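Putative general stress protein 26 (Jannaschia sp., PDB 2QEA) is of uncertain function but, as a member of the pyridoxamine 5'-phosphate oxidase-like family, may bind a flavin and act as an oxidoreductase. Local coordinates at residues Gly42-Lys50 against Pro112-Pro121; Lys56-Phe67 against Asp79-Ser87. All blocks are in the same frame, centred on the assembly; numbering follows the deposited sequence. Where two conformers were deposited one is given.

Contact 1: residues Gly42-Lys50 against Pro112-Pro121; sequences GAIWFITAK and PDVCLLKFTP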
loop_
_atom_site.group_PDB
_atom_site.type_symbol
_atom_site.label_atom_id
_atom_site.label_comp_id
_atom_site.label_asym_id
_atom_site.label_seq_id
_atom_site.Cartn_x
_atom_site.Cartn_y
_atom_site.Cartn_z
ATOM N N GLY A 42 13.666 10.092 10.256
ATOM C CA GLY A 42 13.963 11.083 9.213
ATOM C C GLY A 42 14.078 10.514 7.813
ATOM O O GLY A 42 13.712 11.195 6.854
ATOM N N ALA A 43 14.603 9.288 7.695
ATOM C CA ALA A 43 14.791 8.607 6.405
ATOM C C ALA A 43 14.312 7.147 6.426
ATOM O O ALA A 43 14.366 6.483 7.468
ATOM C CB ALA A 43 16.256 8.665 6.004
ATOM N N ILE A 44 13.844 6.673 5.264
ATOM C CA ILE A 44 13.393 5.290 5.054
ATOM C C ILE A 44 14.425 4.659 4.113
ATOM O O ILE A 44 14.647 5.170 3.011
ATOM C CB ILE A 44 11.981 5.211 4.433
ATOM C CG1 ILE A 44 10.962 5.997 5.278
ATOM C CG2 ILE A 44 11.547 3.748 4.307
ATOM C CD1 ILE A 44 9.546 6.009 4.709
ATOM N N TRP A 45 15.028 3.549 4.548
ATOM C CA TRP A 45 16.118 2.883 3.818
ATOM C C TRP A 45 15.665 1.624 3.072
ATOM O O TRP A 45 14.811 0.884 3.572
ATOM C CB TRP A 45 17.245 2.531 4.791
ATOM C CG TRP A 45 17.739 3.715 5.578
ATOM C CD1 TRP A 45 17.203 4.224 6.729
ATOM C CD2 TRP A 45 18.858 4.543 5.260
ATOM N NE1 TRP A 45 17.928 5.310 7.155
ATOM C CE2 TRP A 45 18.951 5.531 6.272
ATOM C CE3 TRP A 45 19.800 4.545 4.221
ATOM C CZ2 TRP A 45 19.952 6.516 6.275
ATOM C CZ3 TRP A 45 20.795 5.522 4.221
ATOM C CH2 TRP A 45 20.864 6.497 5.244
ATOM N N PHE A 46 16.239 1.403 1.881
ATOM C CA PHE A 46 15.942 0.235 1.031
ATOM C C PHE A 46 17.228 -0.366 0.452
ATOM O O PHE A 46 18.108 0.376 0.015
ATOM C CB PHE A 46 15.031 0.616 -0.144
ATOM C CG PHE A 46 13.763 1.312 0.258
ATOM C CD1 PHE A 46 12.605 0.583 0.546
ATOM C CD2 PHE A 46 13.721 2.710 0.338
ATOM C CE1 PHE A 46 11.417 1.237 0.920
ATOM C CE2 PHE A 46 12.549 3.374 0.708
ATOM C CZ PHE A 46 11.392 2.641 1.001
ATOM N N ILE A 47 17.321 -1.698 0.456
ATOM C CA ILE A 47 18.444 -2.443 -0.126
ATOM C C ILE A 47 17.919 -3.018 -1.447
ATOM O O ILE A 47 16.951 -3.785 -1.439
ATOM C CB ILE A 47 18.933 -3.580 0.805
ATOM C CG1 ILE A 47 19.417 -3.009 2.145
ATOM C CG2 ILE A 47 20.063 -4.370 0.145
ATOM C CD1 ILE A 47 19.877 -4.059 3.142
ATOM N N THR A 48 18.549 -2.636 -2.562
ATOM C CA THR A 48 18.155 -3.084 -3.910
ATOM C C THR A 48 19.370 -3.390 -4.802
ATOM O O THR A 48 20.517 -3.195 -4.391
ATOM C CB THR A 48 17.243 -2.026 -4.583
ATOM O OG1 THR A 48 16.734 -2.529 -5.828
ATOM C CG2 THR A 48 17.993 -0.711 -4.816
ATOM N N ALA A 49 19.095 -3.898 -6.005
ATOM C CA ALA A 49 20.126 -4.244 -6.992
ATOM C C ALA A 49 20.488 -3.024 -7.848
ATOM O O ALA A 49 19.617 -2.197 -8.132
ATOM C CB ALA A 49 19.645 -5.387 -7.882
ATOM N N LYS A 50 21.762 -2.916 -8.249
ATOM C CA LYS A 50 22.234 -1.807 -9.117
ATOM C C LYS A 50 21.588 -1.805 -10.514
ATOM O O LYS A 50 21.404 -0.739 -11.103
ATOM C CB LYS A 50 23.766 -1.794 -9.269
ATOM C CG LYS A 50 24.530 -1.355 -8.029
ATOM C CD LYS A 50 26.006 -1.113 -8.348
ATOM C CE LYS A 50 26.798 -0.704 -7.107
ATOM N NZ LYS A 50 28.255 -0.592 -7.383
ATOM N N PRO A 112 29.080 -6.474 -5.385
ATOM C CA PRO A 112 29.031 -5.439 -6.442
ATOM C C PRO A 112 27.635 -4.953 -6.842
ATOM O O PRO A 112 27.484 -3.780 -7.166
ATOM C CB PRO A 112 29.716 -6.117 -7.639
ATOM C CG PRO A 112 29.618 -7.568 -7.364
ATOM C CD PRO A 112 29.746 -7.692 -5.884
ATOM N N ASP A 113 26.642 -5.845 -6.803
ATOM C CA ASP A 113 25.256 -5.507 -7.165
ATOM C C ASP A 113 24.459 -4.776 -6.072
ATOM O O ASP A 113 23.414 -4.213 -6.387
ATOM C CB ASP A 113 24.484 -6.768 -7.600
ATOM C CG ASP A 113 25.119 -7.479 -8.801
ATOM O OD1 ASP A 113 26.084 -6.951 -9.401
ATOM O OD2 ASP A 113 24.645 -8.585 -9.141
ATOM N N VAL A 114 24.927 -4.783 -4.817
ATOM C CA VAL A 114 24.210 -4.122 -3.704
ATOM C C VAL A 114 24.168 -2.597 -3.875
ATOM O O VAL A 114 25.159 -1.988 -4.277
ATOM C CB VAL A 114 24.797 -4.510 -2.310
ATOM C CG1 VAL A 114 24.220 -3.652 -1.180
ATOM C CG2 VAL A 114 24.520 -5.962 -2.024
ATOM N N CYS A 115 23.003 -2.016 -3.573
ATOM C CA CYS A 115 22.740 -0.581 -3.690
ATOM C C CYS A 115 21.793 -0.116 -2.575
ATOM O O CYS A 115 20.631 -0.534 -2.544
ATOM C CB CYS A 115 22.118 -0.299 -5.062
ATOM S SG CYS A 115 21.570 1.386 -5.331
ATOM N N LEU A 116 22.293 0.730 -1.671
ATOM C CA LEU A 116 21.499 1.280 -0.564
ATOM C C LEU A 116 20.798 2.554 -1.046
ATOM O O LEU A 116 21.466 3.482 -1.512
ATOM C CB LEU A 116 22.395 1.598 0.643
ATOM C CG LEU A 116 21.764 2.141 1.935
ATOM C CD1 LEU A 116 20.761 1.160 2.528
ATOM C CD2 LEU A 116 22.845 2.466 2.957
ATOM N N LEU A 117 19.464 2.576 -0.948
ATOM C CA LEU A 117 18.638 3.735 -1.315
ATOM C C LEU A 117 18.083 4.396 -0.046
ATOM O O LEU A 117 17.695 3.697 0.895
ATOM C CB LEU A 117 17.488 3.326 -2.239
ATOM C CG LEU A 117 17.827 2.753 -3.620
ATOM C CD1 LEU A 117 16.544 2.415 -4.358
ATOM C CD2 LEU A 117 18.677 3.712 -4.452
ATOM N N LYS A 118 18.055 5.733 -0.040
ATOM C CA LYS A 118 17.578 6.545 1.087
ATOM C C LYS A 118 16.416 7.420 0.612
ATOM O O LYS A 118 16.596 8.249 -0.287
ATOM C CB LYS A 118 18.722 7.429 1.605
ATOM C CG LYS A 118 18.396 8.299 2.830
ATOM C CD LYS A 118 19.573 9.197 3.206
ATOM C CE LYS A 118 19.264 10.038 4.441
ATOM N NZ LYS A 118 20.405 10.900 4.849
ATOM N N PHE A 119 15.238 7.221 1.212
ATOM C CA PHE A 119 14.037 8.007 0.918
ATOM C C PHE A 119 13.785 8.943 2.099
ATOM O O PHE A 119 13.522 8.472 3.208
ATOM C CB PHE A 119 12.821 7.103 0.693
ATOM C CG PHE A 119 11.554 7.860 0.394
ATOM C CD1 PHE A 119 11.270 8.279 -0.906
ATOM C CD2 PHE A 119 10.649 8.178 1.418
ATOM C CE1 PHE A 119 10.100 8.999 -1.187
ATOM C CE2 PHE A 119 9.476 8.896 1.150
ATOM C CZ PHE A 119 9.198 9.307 -0.156
ATOM N N THR A 120 13.868 10.251 1.856
ATOM C CA THR A 120 13.614 11.272 2.874
ATOM C C THR A 120 12.205 11.814 2.615
ATOM O O THR A 120 11.991 12.438 1.574
ATOM C CB THR A 120 14.641 12.433 2.795
ATOM O OG1 THR A 120 15.966 11.923 2.984
ATOM C CG2 THR A 120 14.353 13.487 3.862
ATOM N N PRO A 121 11.229 11.538 3.517
ATOM C CA PRO A 121 9.896 12.114 3.311
ATOM C C PRO A 121 9.872 13.635 3.517
ATOM O O PRO A 121 10.521 14.146 4.439
ATOM C CB PRO A 121 9.035 11.414 4.378
ATOM C CG PRO A 121 9.812 10.235 4.799
ATOM C CD PRO A 121 11.231 10.676 4.714
HETATM O O HOH W 1 11.986 13.440 6.868
#
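Phe119 O accepts the amide of Ile44, with N to O at 2.8 Å and an almost straight N-H...O angle of 173°, and is also approached by the CA-H of Ala43, whose CA stands 3.4 Å from the same oxygen. The reciprocal bond runs from Phe119 N to Ile44 O, and the alternation repeats at Phe46 with Leu117. At Thr48 with Cys115 the return bond to Thr48 O is weak, and beyond it Lys50 N still reaches Asp113 O.

On one face of the pair the indole of Trp45 lies beside Lys118. The lysine chain is fully extended, with CG opposite the backbone N (chi1 -177°), and this lays its methylenes over the six-membered ring, CG 4.0 Å from the ring centroid in a CH-pi contact. Leu116 fills the ring edge, its CG 3.9 Å from Trp45 CE3, while Phe96 stacks on the indole. The other face, with Ile44, Phe46, Thr48, Cys115, Leu117 and Phe119, is buried and mostly apolar: Phe119 CB meets the edge of the Phe46 ring in its plane, 3.7 Å from CE2, and Thr48 CG2 packs 3.5 Å from Leu117 CD1, while Thr48 OG1 bonds to Thr52 OG1. A water bridges Gly42 O and Pro121 O at the end of the pair. This is an antiparallel strand pairing within the beta-sheet of a pyridoxamine 5'-phosphate oxidase-like fold.

Contact 2: residues Lys56-Phe67 against Asp79-Ser87; sequences KGVAAGPQPAQF and DLDGTLERS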
loop_
_atom_site.group_PDB
_atom_site.type_symbol
_atom_site.label_atom_id
_atom_site.label_comp_id
_atom_site.label_asym_id
_atom_site.label_seq_id
_atom_site.Cartn_x
_atom_site.Cartn_y
_atom_site.Cartn_z
ATOM N N LYS A 56 19.179 2.745 -11.158
ATOM C CA LYS A 56 19.598 3.513 -12.347
ATOM C C LYS A 56 18.965 4.912 -12.403
ATOM O O LYS A 56 19.605 5.852 -12.870
ATOM C CB LYS A 56 19.302 2.746 -13.646
ATOM C CG LYS A 56 20.123 1.463 -13.815
ATOM C CD LYS A 56 19.906 0.776 -15.168
ATOM C CE LYS A 56 18.476 0.273 -15.367
ATOM N NZ LYS A 56 18.339 -0.535 -16.615
ATOM N N GLY A 57 17.723 5.035 -11.925
ATOM C CA GLY A 57 17.006 6.314 -11.880
ATOM C C GLY A 57 17.616 7.366 -10.962
ATOM O O GLY A 57 17.505 8.560 -11.242
ATOM N N VAL A 58 18.249 6.917 -9.871
ATOM C CA VAL A 58 18.917 7.794 -8.891
ATOM C C VAL A 58 20.461 7.750 -8.970
ATOM O O VAL A 58 21.133 8.254 -8.063
ATOM C CB VAL A 58 18.449 7.472 -7.432
ATOM C CG1 VAL A 58 16.932 7.578 -7.324
ATOM C CG2 VAL A 58 18.931 6.092 -6.969
ATOM N N ALA A 59 21.013 7.177 -10.051
ATOM C CA ALA A 59 22.474 7.067 -10.248
ATOM C C ALA A 59 23.138 8.429 -10.475
ATOM O O ALA A 59 24.195 8.703 -9.903
ATOM C CB ALA A 59 22.796 6.123 -11.412
ATOM N N ALA A 60 22.516 9.265 -11.309
ATOM C CA ALA A 60 23.001 10.628 -11.589
ATOM C C ALA A 60 22.876 11.571 -10.378
ATOM O O ALA A 60 23.715 12.455 -10.203
ATOM C CB ALA A 60 22.278 11.223 -12.798
ATOM N N GLY A 61 21.836 11.382 -9.560
ATOM C CA GLY A 61 21.610 12.201 -8.354
ATOM C C GLY A 61 20.219 12.045 -7.743
ATOM O O GLY A 61 19.423 11.243 -8.245
ATOM N N PRO A 62 19.921 12.786 -6.645
ATOM C CA PRO A 62 18.595 12.738 -5.996
ATOM C C PRO A 62 17.424 13.110 -6.923
ATOM O O PRO A 62 17.547 14.056 -7.714
ATOM C CB PRO A 62 18.719 13.757 -4.854
ATOM C CG PRO A 62 20.162 13.861 -4.588
ATOM C CD PRO A 62 20.835 13.685 -5.913
ATOM N N GLN A 63 16.323 12.358 -6.820
ATOM C CA GLN A 63 15.115 12.546 -7.639
ATOM C C GLN A 63 13.847 12.593 -6.775
ATOM O O GLN A 63 13.790 11.884 -5.765
ATOM C CB GLN A 63 14.969 11.377 -8.622
ATOM C CG GLN A 63 16.044 11.298 -9.703
ATOM C CD GLN A 63 15.994 12.435 -10.711
ATOM O OE1 GLN A 63 14.955 13.069 -10.918
ATOM N NE2 GLN A 63 17.122 12.687 -11.357
ATOM N N PRO A 64 12.836 13.425 -7.156
ATOM C CA PRO A 64 11.549 13.405 -6.436
ATOM C C PRO A 64 10.906 12.013 -6.511
ATOM O O PRO A 64 10.878 11.409 -7.589
ATOM C CB PRO A 64 10.697 14.439 -7.190
ATOM C CG PRO A 64 11.669 15.322 -7.855
ATOM C CD PRO A 64 12.829 14.454 -8.218
ATOM N N ALA A 65 10.429 11.515 -5.372
ATOM C CA ALA A 65 9.871 10.167 -5.280
ATOM C C ALA A 65 8.620 10.083 -4.418
ATOM O O ALA A 65 8.313 10.998 -3.645
ATOM C CB ALA A 65 10.932 9.221 -4.744
ATOM N N GLN A 66 7.920 8.960 -4.571
ATOM C CA GLN A 66 6.702 8.649 -3.832
ATOM C C GLN A 66 6.882 7.315 -3.111
ATOM O O GLN A 66 7.485 6.392 -3.661
ATOM C CB GLN A 66 5.511 8.552 -4.786
ATOM C CG GLN A 66 4.153 8.368 -4.095
ATOM C CD GLN A 66 2.990 8.238 -5.062
ATOM O OE1 GLN A 66 3.167 8.159 -6.280
ATOM N NE2 GLN A 66 1.784 8.208 -4.516
ATOM N N PHE A 67 6.358 7.234 -1.887
ATOM C CA PHE A 67 6.363 6.002 -1.098
ATOM C C PHE A 67 4.997 5.855 -0.433
ATOM O O PHE A 67 4.632 6.670 0.413
ATOM C CB PHE A 67 7.491 5.996 -0.069
ATOM C CG PHE A 67 7.602 4.705 0.698
ATOM C CD1 PHE A 67 7.881 3.507 0.027
ATOM C CD2 PHE A 67 7.454 4.679 2.091
ATOM C CE1 PHE A 67 7.986 2.295 0.729
ATOM C CE2 PHE A 67 7.568 3.475 2.807
ATOM C CZ PHE A 67 7.840 2.284 2.124
ATOM N N ASP A 79 0.502 8.162 2.107
ATOM C CA ASP A 79 0.954 8.491 0.757
ATOM C C ASP A 79 1.961 9.615 1.003
ATOM O O ASP A 79 1.564 10.717 1.383
ATOM C CB ASP A 79 -0.215 8.950 -0.130
ATOM C CG ASP A 79 0.207 9.275 -1.568
ATOM O OD1 ASP A 79 1.373 9.041 -1.956
ATOM O OD2 ASP A 79 -0.648 9.769 -2.331
ATOM N N LEU A 80 3.248 9.323 0.790
ATOM C CA LEU A 80 4.344 10.251 1.082
ATOM C C LEU A 80 5.076 10.765 -0.155
ATOM O O LEU A 80 5.411 9.976 -1.029
ATOM C CB LEU A 80 5.388 9.540 1.944
ATOM C CG LEU A 80 4.929 8.841 3.225
ATOM C CD1 LEU A 80 6.091 8.053 3.786
ATOM C CD2 LEU A 80 4.393 9.835 4.234
ATOM N N ASP A 81 5.314 12.079 -0.205
ATOM C CA ASP A 81 6.157 12.715 -1.227
ATOM C C ASP A 81 7.514 12.915 -0.561
ATOM O O ASP A 81 7.583 13.236 0.632
ATOM C CB ASP A 81 5.603 14.074 -1.688
ATOM C CG ASP A 81 4.360 13.951 -2.558
ATOM O OD1 ASP A 81 4.243 12.984 -3.346
ATOM O OD2 ASP A 81 3.497 14.847 -2.475
ATOM N N GLY A 82 8.586 12.738 -1.331
ATOM C CA GLY A 82 9.942 12.876 -0.804
ATOM C C GLY A 82 11.029 12.902 -1.859
ATOM O O GLY A 82 10.777 13.287 -2.999
ATOM N N THR A 83 12.235 12.495 -1.455
ATOM C CA THR A 83 13.417 12.458 -2.320
ATOM C C THR A 83 14.123 11.109 -2.160
ATOM O O THR A 83 14.460 10.731 -1.036
ATOM C CB THR A 83 14.405 13.582 -1.940
ATOM O OG1 THR A 83 13.729 14.846 -1.957
ATOM C CG2 THR A 83 15.593 13.628 -2.905
ATOM N N LEU A 84 14.331 10.401 -3.274
ATOM C CA LEU A 84 15.049 9.116 -3.299
ATOM C C LEU A 84 16.460 9.373 -3.837
ATOM O O LEU A 84 16.634 10.157 -4.774
ATOM C CB LEU A 84 14.323 8.096 -4.183
ATOM C CG LEU A 84 14.822 6.645 -4.165
ATOM C CD1 LEU A 84 14.635 6.016 -2.790
ATOM C CD2 LEU A 84 14.096 5.821 -5.219
ATOM N N GLU A 85 17.454 8.705 -3.247
ATOM C CA GLU A 85 18.859 8.860 -3.647
ATOM C C GLU A 85 19.741 7.682 -3.241
ATOM O O GLU A 85 19.356 6.881 -2.385
ATOM C CB GLU A 85 19.442 10.139 -3.022
ATOM C CG GLU A 85 19.403 10.182 -1.486
ATOM C CD GLU A 85 19.938 11.482 -0.910
ATOM O OE1 GLU A 85 21.055 11.897 -1.288
ATOM O OE2 GLU A 85 19.253 12.072 -0.048
ATOM N N ARG A 86 20.921 7.612 -3.867
ATOM C CA ARG A 86 21.958 6.618 -3.573
ATOM C C ARG A 86 22.574 6.996 -2.218
ATOM O O ARG A 86 22.692 8.189 -1.921
ATOM C CB ARG A 86 23.071 6.696 -4.640
ATOM C CG ARG A 86 23.854 5.414 -4.921
ATOM C CD ARG A 86 23.148 4.551 -5.966
ATOM N NE ARG A 86 24.055 3.599 -6.616
ATOM C CZ ARG A 86 23.756 2.840 -7.679
ATOM N NH1 ARG A 86 22.546 2.874 -8.248
ATOM N NH2 ARG A 86 24.684 2.029 -8.185
ATOM N N SER A 87 23.001 6.005 -1.439
ATOM C CA SER A 87 23.687 6.247 -0.170
ATOM C C SER A 87 24.913 5.343 -0.093
ATOM O O SER A 87 24.806 4.139 -0.345
ATOM C CB SER A 87 22.770 5.986 1.019
ATOM O OG SER A 87 23.426 6.338 2.226
HETATM O O HOH W 2 21.269 9.686 -5.761
#
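Gln66 and Asp79 meet because both side chains leave the backbone with CG trans to N (chi1 -174° and -179°), and the glutamine continues fully extended until its amide reaches the carboxylate across the beta hairpin of strands 63-71 and 76-87. Gln66 NE2 donates to Asp79 OD1 over 2.7 Å, on the syn side of the oxygen but 30° out of the carboxylate plane. The other oxygen, Asp79 OD2, accepts a hydrogen bond from Leu29 N of the second subunit, so the carboxylate is held from two chains and ties the hairpin to the second subunit.

Along the hairpin, reciprocal backbone bonds join Gln63 with Leu84, Ala65 with Gly82 and Phe67 with Leu80.

The buried face carries Ala65, Phe67, Leu80 and Leu84. Ala65 CB sits 3.6 Å from Leu84 CB, and the edge of the Phe67 ring is met by Leu80 CD1, 4.0 Å from CD2. Leu84 is also crossed at about a right angle by Val58, which follows the helix 53-57 and presses CG1 to 3.9 Å from Leu84 CG; Leu117 touches both. At the entry to strand 63-71, Pro62 CB lies 3.7 Å from Thr83 CG2. Where the helix-to-strand connection passes the far end of strand 76-87, a single water donates to Val58 O at 2.7 Å and accepts from Arg86 N at 2.8 Å.

Overall arrangement
From the N terminus, the chain passes helix 2-13 and strands 19-23 and 30-32 before it enters strand 44-49, the first half of contact 1. Helix 53-57 follows, and its last residues open contact 2, where strands 63-71 and 76-87 close a short hairpin. Helices 90-95 and 99-104 then intervene before strand 114-129 returns to pair with strand 44-49. Contact 2 is therefore nested inside the much longer loop closed by contact 1. The two join through strands 76-87 and 114-129, neighbours in one antiparallel sheet: Lys118 N probably bonds to Glu85 O and Ser87 N to Leu116 O, making the order 44-49, 114-129, 76-87, 63-71.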